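Local coordinates for uncharacterized protein ABO_0056 (PDB 3H35) that is of unknown function but belongs to the abortive infection alpha (DUF4393) family, a family probably related to helix-turn-helix proteins, at residues Arg49-Ala52 with Ser53-Gly56; Ala146-Gln149 with Ile150-Lys154; Asp104-Ala107 with Leu108-His112. All blocks are in the same frame, centred on the assembly; numbering follows the deposited sequence.

Contact 1: residues Arg49-Ala52 with Ser53-Gly56; sequences RHLA and SLTG
Ser53 folds back on the last turn of helix 42-52 and reaches the carbonyl of Arg49 with its hydroxyl. Ser53 OG donates to Arg49 O at 2.5 Å. It comes in from above the carbonyl plane, 52° out of it. The serine torsion explains the reach: OG sits between its own backbone N and carbonyl carbon (chi1 67°), facing back to the helix end. A water donates to the same OG at 2.7 Å. That water also donates to His50 O at 3.3 Å and so bridges the two groups.

One backbone bond closes the turn. Leu54 N gives its hydrogen to Leu51 O at 3.0 Å. The helix ends here after a wider, pi-type turn.

The apolar part is small. Leu51 and Leu54 lie side by side and point the same way, with Leu51 CD2 4.0 Å from Leu54 CD1. Leu54 CG also lies against the carbonyl oxygens of His50 and Leu51.

A second polar group sits on the helix side. Arg49 NH2 donates to His50 NE2 at 3.3 Å. The histidine nitrogen lies at the edge of the guanidinium, in its plane, while Arg49 CG rests over the centre of the imidazole face. Arg49 NH1 bonds to Glu58 (a salt bridge) and Ser53 O of the second subunit, Ser53 O here takes Arg49 NH2 of the third subunit, and His50 ND1 bonds to Gln116 of its own chain.

Residues 49-56 form the tight connection between helix 42-52 and helix 56-65, with Thr55 as N-cap of the latter. Leu51 packs on Leu171 and Met175 of helix 166-175. Both leucines meet Leu62 of helix 56-65, and Leu54 touches His112 and Leu113 of helix 106-115.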
loop_
_atom_site.group_PDB
_atom_site.type_symbol
_atom_site.label_atom_id
_atom_site.label_comp_id
_atom_site.label_asym_id
_atom_site.label_seq_id
_atom_site.Cartn_x
_atom_site.Cartn_y
_atom_site.Cartn_z
ATOM N N ARG A 49 13.444 -9.589 2.298
ATOM C CA ARG A 49 12.797 -8.332 2.019
ATOM C C ARG A 49 11.427 -8.211 2.714
ATOM O O ARG A 49 11.051 -7.145 3.180
ATOM C CB ARG A 49 12.643 -8.276 0.500
ATOM C CG ARG A 49 12.104 -7.088 -0.061
ATOM C CD ARG A 49 12.147 -7.180 -1.600
ATOM N NE ARG A 49 11.021 -7.911 -2.164
ATOM C CZ ARG A 49 10.893 -8.162 -3.461
ATOM N NH1 ARG A 49 11.856 -7.816 -4.303
ATOM N NH2 ARG A 49 9.815 -8.785 -3.911
ATOM N N HIS A 50 10.670 -9.292 2.785
ATOM C CA HIS A 50 9.329 -9.209 3.325
ATOM C C HIS A 50 9.187 -9.741 4.740
ATOM O O HIS A 50 8.294 -9.304 5.419
ATOM C CB HIS A 50 8.330 -9.891 2.409
ATOM C CG HIS A 50 8.238 -9.247 1.064
ATOM N ND1 HIS A 50 7.862 -7.930 0.902
ATOM C CD2 HIS A 50 8.501 -9.718 -0.176
ATOM C CE1 HIS A 50 7.873 -7.622 -0.386
ATOM N NE2 HIS A 50 8.239 -8.696 -1.064
ATOM N N LEU A 51 10.042 -10.666 5.187
ATOM C CA LEU A 51 9.876 -11.276 6.524
ATOM C C LEU A 51 11.004 -10.830 7.457
ATOM O O LEU A 51 10.728 -10.421 8.562
ATOM C CB LEU A 51 9.833 -12.825 6.489
ATOM C CG LEU A 51 8.654 -13.457 5.747
ATOM C CD1 LEU A 51 8.743 -14.993 5.861
ATOM C CD2 LEU A 51 7.290 -12.845 6.232
ATOM N N ALA A 52 12.256 -10.874 7.010
ATOM C CA ALA A 52 13.372 -10.529 7.896
ATOM C C ALA A 52 13.299 -9.041 8.206
ATOM O O ALA A 52 13.723 -8.625 9.285
ATOM C CB ALA A 52 14.742 -10.888 7.271
ATOM N N SER A 53 12.711 -8.260 7.292
ATOM C CA SER A 53 12.570 -6.815 7.510
ATOM C C SER A 53 11.435 -6.445 8.493
ATOM O O SER A 53 11.300 -5.306 8.901
ATOM C CB SER A 53 12.307 -6.131 6.163
ATOM O OG SER A 53 11.032 -6.517 5.651
ATOM N N LEU A 54 10.571 -7.396 8.843
ATOM C CA LEU A 54 9.549 -7.139 9.835
ATOM C C LEU A 54 10.189 -6.803 11.188
ATOM O O LEU A 54 11.235 -7.334 11.518
ATOM C CB LEU A 54 8.661 -8.370 9.990
ATOM C CG LEU A 54 7.776 -8.778 8.790
ATOM C CD1 LEU A 54 7.038 -10.094 9.177
ATOM C CD2 LEU A 54 6.741 -7.670 8.374
ATOM N N THR A 55 9.572 -5.944 12.000
ATOM C CA THR A 55 10.032 -5.796 13.373
ATOM C C THR A 55 9.616 -7.099 14.123
ATOM O O THR A 55 8.753 -7.858 13.658
ATOM C CB THR A 55 9.417 -4.597 14.122
ATOM O OG1 THR A 55 8.044 -4.885 14.396
ATOM C CG2 THR A 55 9.543 -3.254 13.343
ATOM N N GLY A 56 10.254 -7.362 15.265
ATOM C CA GLY A 56 9.934 -8.560 16.073
ATOM C C GLY A 56 8.415 -8.651 16.354
ATOM O O GLY A 56 7.803 -9.709 16.224
HETATM O O HOH W 1 8.351 -6.021 5.731
#

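Contact 2: residues Ala146-Gln149 with Ile150-Lys154; sequences AELQ and IHLPK
Ile150 and Gln149 lie at the fraying C-terminal end of helix 139-151, where Leu148 carries the apolar side. Ile150 N has two weak bonds, to Ala146 O and to Glu147 O, both at 3.4 Å. Its side chain follows the same carbonyls. CG1 is anti to the carbonyl carbon (chi1 -61°), and this lays it 3.6 Å from Glu147 O. The other branch, CG2, sits 3.5 Å above the centre of the His151 ring.

Gln149 meets the following residues through its backbone and CB. Its O lies 3.7 Å from Pro153 CA, and its amide is carried away on an extended chain.

Leu148 O takes a good bond from Leu152 N at 3.0 Å. His151 N adds a weak bond to the same oxygen. Leu148 CD2 and Leu152 CD1 are 4.3 Å apart. These two leucines lean on Tyr89 and Leu88 of strand 87-91, and on Pro166 and Ile120 of the third subunit.

The chemistry is that of a helix running out: long, bent amide bonds, one good closing bond, and a leucine pair between strand 87-91 and the third subunit, while Ile150 remains at the surface.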
loop_
_atom_site.group_PDB
_atom_site.type_symbol
_atom_site.label_atom_id
_atom_site.label_comp_id
_atom_site.label_asym_id
_atom_site.label_seq_id
_atom_site.Cartn_x
_atom_site.Cartn_y
_atom_site.Cartn_z
ATOM N N ALA A 146 -11.885 8.987 17.417
ATOM C CA ALA A 146 -12.310 10.329 17.643
ATOM C C ALA A 146 -11.489 11.301 16.785
ATOM O O ALA A 146 -12.059 12.188 16.178
ATOM C CB ALA A 146 -12.283 10.686 19.160
ATOM N N GLU A 147 -10.176 11.110 16.657
ATOM C CA GLU A 147 -9.392 11.998 15.802
ATOM C C GLU A 147 -9.880 11.968 14.358
ATOM O O GLU A 147 -10.033 13.013 13.705
ATOM C CB GLU A 147 -7.928 11.616 15.810
ATOM C CG GLU A 147 -7.200 11.788 17.140
ATOM C CD GLU A 147 -5.722 11.348 17.036
ATOM O OE1 GLU A 147 -5.105 11.510 15.951
ATOM O OE2 GLU A 147 -5.180 10.852 18.042
ATOM N N LEU A 148 -10.133 10.762 13.867
ATOM C CA LEU A 148 -10.579 10.583 12.483
ATOM C C LEU A 148 -11.983 11.131 12.258
ATOM O O LEU A 148 -12.275 11.663 11.161
ATOM C CB LEU A 148 -10.517 9.107 12.086
ATOM C CG LEU A 148 -9.107 8.593 11.855
ATOM C CD1 LEU A 148 -9.080 7.072 11.804
ATOM C CD2 LEU A 148 -8.524 9.201 10.579
ATOM N N GLN A 149 -12.861 11.019 13.254
ATOM C CA GLN A 149 -14.230 11.544 13.073
ATOM C C GLN A 149 -14.268 13.043 12.890
ATOM O O GLN A 149 -15.145 13.518 12.235
ATOM C CB GLN A 149 -15.179 11.192 14.212
ATOM C CG GLN A 149 -15.541 9.693 14.346
ATOM C CD GLN A 149 -16.260 9.365 15.677
ATOM O OE1 GLN A 149 -16.052 10.049 16.685
ATOM N NE2 GLN A 149 -17.048 8.288 15.692
ATOM N N ILE A 150 -13.339 13.796 13.449
ATOM C CA ILE A 150 -13.359 15.257 13.253
ATOM C C ILE A 150 -13.526 15.653 11.775
ATOM O O ILE A 150 -14.354 16.499 11.433
ATOM C CB ILE A 150 -12.072 15.921 13.770
ATOM C CG1 ILE A 150 -11.915 15.670 15.278
ATOM C CG2 ILE A 150 -12.071 17.440 13.459
ATOM C CD1 ILE A 150 -10.626 16.268 15.854
ATOM N N HIS A 151 -12.771 15.005 10.897
ATOM C CA HIS A 151 -12.784 15.367 9.488
ATOM C C HIS A 151 -13.513 14.385 8.566
ATOM O O HIS A 151 -13.773 14.725 7.401
ATOM C CB HIS A 151 -11.336 15.497 9.011
ATOM C CG HIS A 151 -10.542 16.452 9.832
ATOM N ND1 HIS A 151 -10.806 17.808 9.845
ATOM C CD2 HIS A 151 -9.556 16.243 10.728
ATOM C CE1 HIS A 151 -9.984 18.398 10.690
ATOM N NE2 HIS A 151 -9.207 17.470 11.226
ATOM N N LEU A 152 -13.768 13.169 9.055
ATOM C CA LEU A 152 -14.532 12.152 8.329
ATOM C C LEU A 152 -15.788 11.815 9.139
ATOM O O LEU A 152 -15.850 10.827 9.850
ATOM C CB LEU A 152 -13.675 10.922 8.112
ATOM C CG LEU A 152 -12.486 11.280 7.182
ATOM C CD1 LEU A 152 -11.291 10.483 7.516
ATOM C CD2 LEU A 152 -12.875 11.140 5.751
ATOM N N PRO A 153 -16.806 12.665 9.035
ATOM C CA PRO A 153 -17.900 12.596 9.980
ATOM C C PRO A 153 -18.720 11.325 9.880
ATOM O O PRO A 153 -19.313 10.931 10.857
ATOM C CB PRO A 153 -18.730 13.841 9.631
ATOM C CG PRO A 153 -18.461 14.081 8.230
ATOM C CD PRO A 153 -17.052 13.675 7.990
ATOM N N LYS A 154 -18.729 10.685 8.717
ATOM C CA LYS A 154 -19.469 9.439 8.509
ATOM C C LYS A 154 -18.659 8.153 8.845
ATOM O O LYS A 154 -19.178 7.027 8.726
ATOM C CB LYS A 154 -19.997 9.410 7.065
ATOM C CG LYS A 154 -21.108 10.452 6.906
ATOM C CD LYS A 154 -21.345 10.942 5.506
ATOM C CE LYS A 154 -22.253 12.193 5.556
ATOM N NZ LYS A 154 -22.117 12.999 4.274
#

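Contact 3: residues Asp104-Ala107 with Leu108-His112; sequences DFIA and LYLNH. With EDO (1,2-ethanediol), chain D.
Phe105 and Tyr109 form the apolar centre of this contact, at the N-terminal start of helix 106-115, where Phe105 holds the N-cap position. Phe105 CB lies over the tyrosine face in a CH-pi contact, 3.8 Å from the ring centroid and 21° off its normal. The two side chains cross obliquely. Tyr109 OH meets the edge of the phenylalanine ring near its plane, 3.3 Å from Phe105 CD2. Tyr109 CG is anti to its carbonyl carbon (chi1 -65°), which lays the ring back along the first turn and under Phe105 O, itself 3.2 Å above the ring plane toward the rim. The phenol is held by Asp57 of the same chain.

Ile106 and Leu110 make a second apolar pair one turn apart. They point the same way, with Ile106 CG1 4.1 Å from Leu110 CD1. Ile106 packs on Leu61 and Tyr91 of its own chain, Phe105 and Ala107 on Leu174 and Leu167 of the third subunit.

Regular i to i+4 bonds run through the turn. Tyr109 N donates to Phe105 O at 2.8 Å, with an N-H...O angle of 162°. Leu110 N to Ile106 O and Asn111 N to Ala107 O repeat the pattern. At the helix start a water accepts from Leu108 N and donates to Asp104 O.

Asn111 is the polar edge. Its ND2 bonds to Ala115 O of the third subunit. A 1,2-ethanediol, probably from the crystallisation liquor, also bonds to Arg90 NH1 and donates from O1 to Asn111 OD1 at 2.6 Å.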
loop_
_atom_site.group_PDB
_atom_site.type_symbol
_atom_site.label_atom_id
_atom_site.label_comp_id
_atom_site.label_asym_id
_atom_site.label_seq_id
_atom_site.Cartn_x
_atom_site.Cartn_y
_atom_site.Cartn_z
ATOM N N ASP A 104 0.825 -0.784 21.980
ATOM C CA ASP A 104 0.475 0.574 21.560
ATOM C C ASP A 104 0.657 0.801 20.043
ATOM O O ASP A 104 0.040 1.689 19.496
ATOM C CB ASP A 104 1.341 1.602 22.301
ATOM C CG ASP A 104 0.933 1.785 23.747
ATOM O OD1 ASP A 104 -0.016 1.110 24.234
ATOM O OD2 ASP A 104 1.590 2.631 24.397
ATOM N N PHE A 105 1.509 0.000 19.393
ATOM C CA PHE A 105 1.768 0.135 17.966
ATOM C C PHE A 105 0.954 -0.829 17.081
ATOM O O PHE A 105 1.305 -1.038 15.914
ATOM C CB PHE A 105 3.256 -0.111 17.710
ATOM C CG PHE A 105 4.180 0.726 18.561
ATOM C CD1 PHE A 105 3.828 2.010 18.984
ATOM C CD2 PHE A 105 5.436 0.229 18.929
ATOM C CE1 PHE A 105 4.685 2.773 19.787
ATOM C CE2 PHE A 105 6.292 0.968 19.753
ATOM C CZ PHE A 105 5.916 2.261 20.158
ATOM N N ILE A 106 -0.073 -1.474 17.638
ATOM C CA ILE A 106 -0.772 -2.485 16.874
ATOM C C ILE A 106 -1.332 -1.918 15.524
ATOM O O ILE A 106 -1.169 -2.533 14.454
ATOM C CB ILE A 106 -1.857 -3.171 17.733
ATOM C CG1 ILE A 106 -2.501 -4.343 16.990
ATOM C CG2 ILE A 106 -2.958 -2.134 18.206
ATOM C CD1 ILE A 106 -1.562 -5.479 16.503
ATOM N N ALA A 107 -1.912 -0.712 15.562
ATOM C CA ALA A 107 -2.433 -0.127 14.339
ATOM C C ALA A 107 -1.329 0.126 13.299
ATOM O O ALA A 107 -1.519 -0.183 12.112
ATOM C CB ALA A 107 -3.271 1.152 14.629
ATOM N N LEU A 108 -0.169 0.611 13.737
ATOM C CA LEU A 108 0.987 0.749 12.846
ATOM C C LEU A 108 1.419 -0.589 12.267
ATOM O O LEU A 108 1.698 -0.709 11.055
ATOM C CB LEU A 108 2.188 1.359 13.567
ATOM C CG LEU A 108 2.181 2.870 13.738
ATOM C CD1 LEU A 108 3.157 3.271 14.929
ATOM C CD2 LEU A 108 2.539 3.566 12.396
ATOM N N TYR A 109 1.459 -1.601 13.136
ATOM C CA TYR A 109 1.866 -2.929 12.691
ATOM C C TYR A 109 0.907 -3.463 11.655
ATOM O O TYR A 109 1.320 -4.048 10.656
ATOM C CB TYR A 109 1.906 -3.903 13.855
ATOM C CG TYR A 109 2.940 -3.609 14.921
ATOM C CD1 TYR A 109 4.113 -2.878 14.628
ATOM C CD2 TYR A 109 2.777 -4.096 16.216
ATOM C CE1 TYR A 109 5.068 -2.629 15.608
ATOM C CE2 TYR A 109 3.751 -3.856 17.226
ATOM C CZ TYR A 109 4.888 -3.126 16.913
ATOM O OH TYR A 109 5.862 -2.915 17.882
ATOM N N LEU A 110 -0.391 -3.319 11.913
ATOM C CA LEU A 110 -1.382 -3.818 10.958
ATOM C C LEU A 110 -1.335 -3.064 9.639
ATOM O O LEU A 110 -1.484 -3.656 8.567
ATOM C CB LEU A 110 -2.771 -3.775 11.543
ATOM C CG LEU A 110 -3.054 -4.762 12.681
ATOM C CD1 LEU A 110 -4.391 -4.422 13.399
ATOM C CD2 LEU A 110 -3.079 -6.174 12.141
ATOM N N ASN A 111 -1.078 -1.759 9.684
ATOM C CA ASN A 111 -0.948 -1.004 8.439
ATOM C C ASN A 111 0.175 -1.588 7.582
ATOM O O ASN A 111 0.006 -1.766 6.399
ATOM C CB ASN A 111 -0.641 0.453 8.689
ATOM C CG ASN A 111 -0.889 1.291 7.469
ATOM O OD1 ASN A 111 -2.040 1.639 7.179
ATOM N ND2 ASN A 111 0.143 1.526 6.701
ATOM N N HIS A 112 1.312 -1.896 8.202
ATOM C CA HIS A 112 2.426 -2.507 7.493
ATOM C C HIS A 112 2.118 -3.928 6.970
ATOM O O HIS A 112 2.409 -4.220 5.823
ATOM C CB HIS A 112 3.660 -2.562 8.415
ATOM C CG HIS A 112 4.922 -3.028 7.728
ATOM N ND1 HIS A 112 5.663 -2.221 6.897
ATOM C CD2 HIS A 112 5.553 -4.227 7.747
ATOM C CE1 HIS A 112 6.704 -2.890 6.446
ATOM N NE2 HIS A 112 6.657 -4.121 6.939
HETATM C C1 EDO D . -4.659 -0.573 7.919
HETATM O O1 EDO D . -4.379 0.831 8.057
HETATM C C2 EDO D . -4.624 -1.031 6.477
HETATM O O2 EDO D . -5.586 -2.062 6.322
HETATM O O HOH W 2 -0.315 2.003 16.365
#

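In the fold
Contact 3 is the buried one, its centre about 7 Å from that of the chain. Contact 1 is partly buried and contact 2 lies at the surface, on opposite sides of that centre, with their own centres about 32 Å apart. Contacts 1 and 3 touch: Leu54 CD2 is 3.7 Å from His112 CD2, and Thr55 packs on Tyr109. Contacts 2 and 3 do not meet, yet both pack on strand 87-91. Contact 3 is a helix start with short, straight amide bonds and aromatic packing. Contacts 1 and 2 are helix ends, one closed by a serine hydroxyl, a backbone bond and a water, the other by weak amide bonds and one good one. All three touch the third subunit.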